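Local coordinates for DNA-3-methyladenine glycosidase II, putative (Deinococcus radiodurans, PDB 2YG9), which is probably a DNA repair glycosidase of the mostly helical helix-hairpin-helix (HhH-GPD) superfamily, at residues A81-L89 with V101-L111; R117-A125 with V149-W157. All coordinates share one frame; numbering follows the deposited sequence. Where two conformers were deposited one is given.

Interaction 1 (A81-L89 with V101-L111); sequences AIYGRLEGL and VSGDDLRGVGL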
loop_
_atom_site.group_PDB
_atom_site.type_symbol
_atom_site.label_atom_id
_atom_site.label_comp_id
_atom_site.label_asym_id
_atom_site.label_seq_id
_atom_site.Cartn_x
_atom_site.Cartn_y
_atom_site.Cartn_z
ATOM N N ALA A 81 5.177 -2.668 -17.920
ATOM C CA ALA A 81 5.464 -3.662 -18.957
ATOM C C ALA A 81 5.194 -5.089 -18.518
ATOM O O ALA A 81 4.535 -5.863 -19.232
ATOM C CB ALA A 81 6.932 -3.544 -19.382
ATOM N N ILE A 82 5.768 -5.457 -17.371
ATOM C CA ILE A 82 5.661 -6.817 -16.856
ATOM C C ILE A 82 4.224 -7.138 -16.435
ATOM O O ILE A 82 3.746 -8.245 -16.664
ATOM C CB ILE A 82 6.654 -7.063 -15.679
ATOM C CG1 ILE A 82 6.808 -8.562 -15.426
ATOM C CG2 ILE A 82 6.230 -6.324 -14.414
ATOM C CD1 ILE A 82 8.077 -8.916 -14.686
ATOM N N TYR A 83 3.524 -6.166 -15.862
ATOM C CA TYR A 83 2.121 -6.365 -15.513
ATOM C C TYR A 83 1.282 -6.575 -16.791
ATOM O O TYR A 83 0.393 -7.398 -16.815
ATOM C CB TYR A 83 1.538 -5.213 -14.668
ATOM C CG TYR A 83 0.167 -5.580 -14.130
ATOM C CD1 TYR A 83 0.043 -6.552 -13.152
ATOM C CD2 TYR A 83 -0.988 -5.030 -14.652
ATOM C CE1 TYR A 83 -1.189 -6.943 -12.692
ATOM C CE2 TYR A 83 -2.253 -5.424 -14.176
ATOM C CZ TYR A 83 -2.333 -6.376 -13.198
ATOM O OH TYR A 83 -3.548 -6.810 -12.714
ATOM N N GLY A 84 1.622 -5.851 -17.854
ATOM C CA GLY A 84 0.974 -6.020 -19.144
ATOM C C GLY A 84 1.236 -7.387 -19.711
ATOM O O GLY A 84 0.361 -7.981 -20.301
ATOM N N ARG A 85 2.434 -7.917 -19.522
ATOM C CA ARG A 85 2.710 -9.314 -19.948
ATOM C C ARG A 85 1.920 -10.371 -19.148
ATOM O O ARG A 85 1.481 -11.398 -19.701
ATOM C CB ARG A 85 4.194 -9.609 -19.921
ATOM C CG ARG A 85 4.937 -8.755 -20.887
ATOM C CD ARG A 85 6.353 -9.249 -21.124
ATOM N NE ARG A 85 7.203 -9.009 -19.970
ATOM C CZ ARG A 85 7.832 -7.873 -19.722
ATOM N NH1 ARG A 85 7.684 -6.836 -20.534
ATOM N NH2 ARG A 85 8.631 -7.782 -18.663
ATOM N N LEU A 86 1.710 -10.107 -17.861
ATOM C CA LEU A 86 0.828 -10.936 -17.047
ATOM C C LEU A 86 -0.606 -10.913 -17.563
ATOM O O LEU A 86 -1.236 -11.973 -17.716
ATOM C CB LEU A 86 0.893 -10.526 -15.556
ATOM C CG LEU A 86 2.234 -10.895 -14.878
ATOM C CD1 LEU A 86 2.312 -10.231 -13.543
ATOM C CD2 LEU A 86 2.507 -12.426 -14.768
ATOM N N GLU A 87 -1.113 -9.707 -17.802
ATOM C CA GLU A 87 -2.423 -9.478 -18.432
ATOM C C GLU A 87 -2.590 -10.210 -19.755
ATOM O O GLU A 87 -3.686 -10.561 -20.133
ATOM C CB GLU A 87 -2.661 -7.972 -18.666
ATOM C CG GLU A 87 -2.912 -7.184 -17.383
ATOM C CD GLU A 87 -3.224 -5.719 -17.642
ATOM O OE1 GLU A 87 -2.430 -5.059 -18.331
ATOM O OE2 GLU A 87 -4.250 -5.231 -17.159
ATOM N N GLY A 88 -1.485 -10.458 -20.427
ATOM C CA GLY A 88 -1.483 -11.081 -21.735
ATOM C C GLY A 88 -1.436 -12.587 -21.695
ATOM O O GLY A 88 -1.642 -13.245 -22.706
ATOM N N LEU A 89 -1.178 -13.148 -20.523
ATOM C CA LEU A 89 -1.272 -14.590 -20.359
ATOM C C LEU A 89 -2.727 -14.998 -20.516
ATOM O O LEU A 89 -3.650 -14.179 -20.274
ATOM C CB LEU A 89 -0.754 -15.026 -18.982
ATOM C CG LEU A 89 0.734 -14.821 -18.690
ATOM C CD1 LEU A 89 1.005 -15.065 -17.209
ATOM C CD2 LEU A 89 1.562 -15.735 -19.566
ATOM N N VAL A 101 -0.984 -21.326 -15.663
ATOM C CA VAL A 101 0.263 -20.895 -16.259
ATOM C C VAL A 101 1.400 -21.590 -15.501
ATOM O O VAL A 101 1.362 -21.686 -14.276
ATOM C CB VAL A 101 0.357 -19.376 -16.170
ATOM C CG1 VAL A 101 1.628 -18.888 -16.776
ATOM C CG2 VAL A 101 -0.865 -18.765 -16.869
ATOM N N SER A 102 2.376 -22.139 -16.214
ATOM C CA SER A 102 3.460 -22.862 -15.562
ATOM C C SER A 102 4.401 -21.869 -14.859
ATOM O O SER A 102 4.436 -20.694 -15.208
ATOM C CB SER A 102 4.237 -23.648 -16.606
ATOM O OG SER A 102 4.802 -22.780 -17.567
ATOM N N GLY A 103 5.177 -22.326 -13.887
ATOM C CA GLY A 103 6.189 -21.448 -13.299
ATOM C C GLY A 103 7.201 -20.953 -14.329
ATOM O O GLY A 103 7.712 -19.835 -14.233
ATOM N N ASP A 104 7.485 -21.790 -15.321
ATOM C CA ASP A 104 8.417 -21.437 -16.370
ATOM C C ASP A 104 7.883 -20.302 -17.227
ATOM O O ASP A 104 8.651 -19.426 -17.607
ATOM C CB ASP A 104 8.791 -22.661 -17.217
ATOM C CG ASP A 104 9.659 -23.630 -16.469
ATOM O OD1 ASP A 104 10.165 -23.297 -15.336
ATOM O OD2 ASP A 104 9.819 -24.754 -16.991
ATOM N N ASP A 105 6.580 -20.282 -17.490
ATOM C CA ASP A 105 5.999 -19.178 -18.224
ATOM C C ASP A 105 5.878 -17.901 -17.383
ATOM O O ASP A 105 5.988 -16.810 -17.927
ATOM C CB ASP A 105 4.669 -19.587 -18.882
ATOM C CG ASP A 105 4.877 -20.629 -20.012
ATOM O OD1 ASP A 105 6.015 -20.774 -20.521
ATOM O OD2 ASP A 105 3.914 -21.326 -20.367
ATOM N N LEU A 106 5.669 -18.020 -16.071
ATOM C CA LEU A 106 5.694 -16.834 -15.213
ATOM C C LEU A 106 7.093 -16.267 -15.097
ATOM O O LEU A 106 7.273 -15.060 -15.137
ATOM C CB LEU A 106 5.149 -17.143 -13.832
ATOM C CG LEU A 106 3.662 -17.517 -13.847
ATOM C CD1 LEU A 106 3.262 -18.068 -12.494
ATOM C CD2 LEU A 106 2.786 -16.308 -14.265
ATOM N N ARG A 107 8.105 -17.129 -14.983
ATOM C CA ARG A 107 9.489 -16.659 -15.095
ATOM C C ARG A 107 9.700 -15.962 -16.422
ATOM O O ARG A 107 10.350 -14.913 -16.509
ATOM C CB ARG A 107 10.465 -17.827 -15.007
ATOM C CG ARG A 107 10.774 -18.209 -13.628
ATOM C CD ARG A 107 11.701 -17.153 -12.975
ATOM N NE ARG A 107 13.133 -17.328 -13.249
ATOM C CZ ARG A 107 14.050 -16.362 -13.172
ATOM N NH1 ARG A 107 13.699 -15.103 -12.927
ATOM N NH2 ARG A 107 15.345 -16.640 -13.353
ATOM N N GLY A 108 9.135 -16.570 -17.441
ATOM C CA GLY A 108 9.198 -16.104 -18.829
ATOM C C GLY A 108 8.733 -14.699 -19.069
ATOM O O GLY A 108 9.220 -14.044 -19.990
ATOM N N VAL A 109 7.836 -14.196 -18.233
ATOM C CA VAL A 109 7.387 -12.832 -18.393
ATOM C C VAL A 109 8.359 -11.883 -17.766
ATOM O O VAL A 109 8.207 -10.700 -17.917
ATOM C CB VAL A 109 5.930 -12.551 -17.826
ATOM C CG1 VAL A 109 4.918 -13.409 -18.551
ATOM C CG2 VAL A 109 5.878 -12.690 -16.277
ATOM N N GLY A 110 9.333 -12.401 -17.026
ATOM C CA GLY A 110 10.351 -11.566 -16.409
ATOM C C GLY A 110 10.367 -11.542 -14.907
ATOM O O GLY A 110 11.160 -10.807 -14.325
ATOM N N LEU A 111 9.537 -12.357 -14.268
ATOM C CA LEU A 111 9.463 -12.377 -12.815
ATOM C C LEU A 111 10.615 -13.131 -12.188
ATOM O O LEU A 111 10.995 -14.187 -12.640
ATOM C CB LEU A 111 8.153 -13.005 -12.335
ATOM C CG LEU A 111 6.868 -12.230 -12.602
ATOM C CD1 LEU A 111 5.700 -13.045 -12.138
ATOM C CD2 LEU A 111 6.824 -10.839 -11.888
#
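The carbonyl oxygen of Val109 is gripped by two nitrogens of one side chain, Arg85, whose guanidinium comes at it side-on. The bond from Arg85 NE to Val109 O is 2.8 Å long, with its donor tilted out of the carbonyl plane. Arg85 NH2 reaches Val109 O at 3.0 Å, nearly in line with the carbonyl bond. The oxygen lies almost in the guanidinium plane, and a bend at chi3 (-72°) folds the arginine back, bringing the rim of one face over Ile82 CA. Helix 103-108 starts with Ser102 as N-cap, its OG accepting from Asp105 N, and ends in a Schellman motif in which Gly110 takes positive phi; the arginine thus binds a carbonyl of this terminating turn. Within the mostly helical HhH-GPD fold, the contact ties the last turns of helix 76-87 to this short helix and the chain flanking it. Beside the polar grip, aliphatic side chains pack. Leu86 CD2 meets Val109 CG2 at 3.7 Å and also touches Leu106, crossing both side chains at about a right angle. Leu89 CD1 touches both Leu106 CD2 (3.7 Å) and Val101 CG1 (3.9 Å), again crossing each side chain nearly perpendicularly. With CG1 anti to the backbone N (chi1 -164°), Ile82 extends CD1 across Gly110 to Leu111 CD2, 3.6 Å away. Leu86 and Leu111 also rest on Ala70 of helix 61-71.

Interaction 2 (R117-A125 with V149-W157); sequences RTVQAAAAA and VQLPGIGRW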
loop_
_atom_site.group_PDB
_atom_site.type_symbol
_atom_site.label_atom_id
_atom_site.label_comp_id
_atom_site.label_asym_id
_atom_site.label_seq_id
_atom_site.Cartn_x
_atom_site.Cartn_y
_atom_site.Cartn_z
ATOM N N ARG A 117 6.698 -17.274 -6.987
ATOM C CA ARG A 117 6.221 -18.018 -5.840
ATOM C C ARG A 117 5.132 -17.267 -5.101
ATOM O O ARG A 117 4.105 -17.845 -4.698
ATOM C CB ARG A 117 7.384 -18.293 -4.882
ATOM C CG ARG A 117 6.979 -18.870 -3.533
ATOM C CD ARG A 117 8.212 -19.256 -2.675
ATOM N NE ARG A 117 8.968 -20.362 -3.276
ATOM C CZ ARG A 117 8.594 -21.642 -3.298
ATOM N NH1 ARG A 117 7.427 -22.016 -2.765
ATOM N NH2 ARG A 117 9.392 -22.566 -3.865
ATOM N N THR A 118 5.379 -15.994 -4.892
ATOM C CA THR A 118 4.392 -15.097 -4.257
ATOM C C THR A 118 3.103 -15.033 -5.051
ATOM O O THR A 118 2.023 -15.246 -4.523
ATOM C CB THR A 118 4.985 -13.668 -4.126
ATOM O OG1 THR A 118 6.126 -13.714 -3.266
ATOM C CG2 THR A 118 3.953 -12.696 -3.592
ATOM N N VAL A 119 3.214 -14.756 -6.345
ATOM C CA VAL A 119 2.054 -14.776 -7.255
ATOM C C VAL A 119 1.322 -16.124 -7.304
ATOM O O VAL A 119 0.080 -16.160 -7.230
ATOM C CB VAL A 119 2.416 -14.306 -8.704
ATOM C CG1 VAL A 119 1.193 -14.403 -9.593
ATOM C CG2 VAL A 119 2.943 -12.851 -8.711
ATOM N N GLN A 120 2.052 -17.239 -7.403
ATOM C CA GLN A 120 1.413 -18.530 -7.292
ATOM C C GLN A 120 0.714 -18.733 -5.972
ATOM O O GLN A 120 -0.367 -19.307 -5.912
ATOM C CB GLN A 120 2.388 -19.650 -7.558
ATOM C CG GLN A 120 2.897 -19.613 -9.023
ATOM C CD GLN A 120 3.986 -20.605 -9.289
ATOM O OE1 GLN A 120 4.792 -20.918 -8.406
ATOM N NE2 GLN A 120 3.961 -21.187 -10.489
ATOM N N ALA A 121 1.358 -18.259 -4.902
ATOM C CA ALA A 121 0.845 -18.436 -3.562
ATOM C C ALA A 121 -0.448 -17.664 -3.383
ATOM O O ALA A 121 -1.409 -18.178 -2.781
ATOM C CB ALA A 121 1.903 -18.028 -2.538
ATOM N N ALA A 122 -0.470 -16.436 -3.898
ATOM C CA ALA A 122 -1.658 -15.538 -3.831
ATOM C C ALA A 122 -2.807 -16.106 -4.660
ATOM O O ALA A 122 -3.948 -16.112 -4.198
ATOM C CB ALA A 122 -1.293 -14.125 -4.310
ATOM N N ALA A 123 -2.523 -16.602 -5.876
ATOM C CA ALA A 123 -3.590 -17.240 -6.693
ATOM C C ALA A 123 -4.186 -18.454 -5.948
ATOM O O ALA A 123 -5.377 -18.627 -5.920
ATOM C CB ALA A 123 -3.075 -17.650 -8.073
ATOM N N ALA A 124 -3.325 -19.280 -5.357
ATOM C CA ALA A 124 -3.711 -20.495 -4.646
ATOM C C ALA A 124 -4.538 -20.156 -3.447
ATOM O O ALA A 124 -5.522 -20.813 -3.181
ATOM C CB ALA A 124 -2.443 -21.329 -4.243
ATOM N N ALA A 125 -4.217 -19.050 -2.789
ATOM C CA ALA A 125 -4.943 -18.612 -1.605
ATOM C C ALA A 125 -6.354 -18.132 -1.981
ATOM O O ALA A 125 -7.315 -18.365 -1.240
ATOM C CB ALA A 125 -4.122 -17.525 -0.854
ATOM N N VAL A 149 0.330 -11.471 5.056
ATOM C CA VAL A 149 1.627 -11.814 5.651
ATOM C C VAL A 149 1.972 -13.299 5.554
ATOM O O VAL A 149 3.133 -13.637 5.411
ATOM C CB VAL A 149 1.732 -11.315 7.146
ATOM C CG1 VAL A 149 2.892 -12.002 7.934
ATOM C CG2 VAL A 149 1.914 -9.791 7.129
ATOM N N GLN A 150 0.970 -14.162 5.606
ATOM C CA GLN A 150 1.221 -15.625 5.516
ATOM C C GLN A 150 1.718 -16.058 4.156
ATOM O O GLN A 150 2.256 -17.152 4.017
ATOM C CB GLN A 150 -0.024 -16.443 5.881
ATOM C CG GLN A 150 -0.265 -16.470 7.344
ATOM C CD GLN A 150 0.975 -16.886 8.172
ATOM O OE1 GLN A 150 1.448 -18.042 8.070
ATOM N NE2 GLN A 150 1.517 -15.932 8.973
ATOM N N LEU A 151 1.569 -15.207 3.149
ATOM C CA LEU A 151 2.049 -15.537 1.810
ATOM C C LEU A 151 3.550 -15.294 1.760
ATOM O O LEU A 151 4.028 -14.294 2.344
ATOM C CB LEU A 151 1.337 -14.697 0.742
ATOM C CG LEU A 151 -0.192 -14.878 0.680
ATOM C CD1 LEU A 151 -0.817 -13.830 -0.265
ATOM C CD2 LEU A 151 -0.531 -16.306 0.274
ATOM N N PRO A 152 4.300 -16.175 1.057
ATOM C CA PRO A 152 5.752 -15.988 0.966
ATOM C C PRO A 152 6.056 -14.707 0.188
ATOM O O PRO A 152 5.384 -14.442 -0.804
ATOM C CB PRO A 152 6.220 -17.196 0.166
ATOM C CG PRO A 152 5.016 -17.636 -0.628
ATOM C CD PRO A 152 3.839 -17.331 0.264
ATOM N N GLY A 153 7.020 -13.918 0.650
ATOM C CA GLY A 153 7.418 -12.677 -0.046
ATOM C C GLY A 153 6.587 -11.453 0.304
ATOM O O GLY A 153 6.899 -10.332 -0.137
ATOM N N ILE A 154 5.517 -11.644 1.065
ATOM C CA ILE A 154 4.663 -10.534 1.439
ATOM C C ILE A 154 4.771 -10.424 2.952
ATOM O O ILE A 154 4.371 -11.348 3.652
ATOM C CB ILE A 154 3.191 -10.742 0.993
ATOM C CG1 ILE A 154 3.114 -10.797 -0.562
ATOM C CG2 ILE A 154 2.303 -9.650 1.631
ATOM C CD1 ILE A 154 1.732 -10.937 -1.164
ATOM N N GLY A 155 5.400 -9.333 3.425
ATOM C CA GLY A 155 5.505 -9.033 4.841
ATOM C C GLY A 155 4.445 -8.025 5.234
ATOM O O GLY A 155 3.554 -7.662 4.429
ATOM N N ARG A 156 4.544 -7.559 6.473
ATOM C CA ARG A 156 3.638 -6.545 6.985
ATOM C C ARG A 156 3.670 -5.254 6.121
ATOM O O ARG A 156 2.641 -4.659 5.858
ATOM C CB ARG A 156 4.026 -6.213 8.408
ATOM C CG ARG A 156 3.241 -5.106 9.034
ATOM C CD ARG A 156 3.177 -5.287 10.523
ATOM N NE ARG A 156 2.002 -4.593 10.938
ATOM C CZ ARG A 156 0.916 -5.120 11.463
ATOM N NH1 ARG A 156 0.801 -6.396 11.861
ATOM N NH2 ARG A 156 -0.046 -4.277 11.681
ATOM N N TRP A 157 4.863 -4.829 5.718
ATOM C CA TRP A 157 5.002 -3.567 4.961
ATOM C C TRP A 157 4.234 -3.609 3.633
ATOM O O TRP A 157 3.467 -2.718 3.295
ATOM C CB TRP A 157 6.488 -3.267 4.733
ATOM C CG TRP A 157 6.682 -1.999 3.964
ATOM C CD1 TRP A 157 6.678 -0.727 4.473
ATOM C CD2 TRP A 157 6.856 -1.871 2.562
ATOM N NE1 TRP A 157 6.836 0.178 3.472
ATOM C CE2 TRP A 157 6.965 -0.487 2.282
ATOM C CE3 TRP A 157 6.964 -2.792 1.503
ATOM C CZ2 TRP A 157 7.175 0.009 0.988
ATOM C CZ3 TRP A 157 7.163 -2.297 0.205
ATOM C CH2 TRP A 157 7.243 -0.903 -0.042
#
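Thr118 meets the loop at Pro152, its OG1 lying 2.7 Å from Pro152 O. Ala114 O, one turn back in the same helix, is also near this hydroxyl. A chi1 of -63° places OG1 beside the threonine's own backbone N and sends CG2 anti to that N. The methyl therefore reaches Ile154, with CG2 3.7 Å from Ile154 CG1 and the two side chains meeting at a slant. Between these partners Gly153 passes close to the hydroxyl, its CA 3.6 Å from Thr118 OG1; a type II beta turn from Leu151 to Ile154 gives it a positive phi of 85°. The pyrrolidine ring of Pro152 packs against both Arg117 and Ala121. Ala121 CB approaches Pro152 CD to 3.5 Å, tighter than usual van der Waals contact, while in one of the arginine's two conformers Arg117 CG lies 3.7 Å from Pro152 CG, its aliphatic stem running across the ring at about a right angle. The two methyls of Leu151 meet different residues: CD1 packs on Ala122, 4.0 Å from its CA, and CD2 lies 4.0 Å from Ala125 CB and also contacts Ala121. Leu-Pro-Gly-Ile-Gly is the hairpin sequence of the helix-hairpin-helix motif, linking helix 141-149 to helix 156-166. Helix 113-127 covers one side of this hairpin, while Ile154 reaches Leu65 of helix 61-71 and Leu148 of helix 141-149, and Thr118 and Ala122 also touch helix 61-71.

How the interactions relate
Interactions 1 and 2 follow one another along the chain, their centres about 17 Å apart and on the same side of the chain's centre. Helix 103-108, used in interaction 1, is followed directly by helix 113-127, which carries 117-125 of interaction 2. The two interactions touch through Gln120: its NE2 lies 3.6 Å from Gly103 CA and 3.8 Å from Leu106 CD1, both plain packing. Helix 61-71 is a neighbour of both. Interaction 1 is the more peripheral, its centre about 22 Å from the chain's centre against about 15 Å for interaction 2, which includes the hairpin itself.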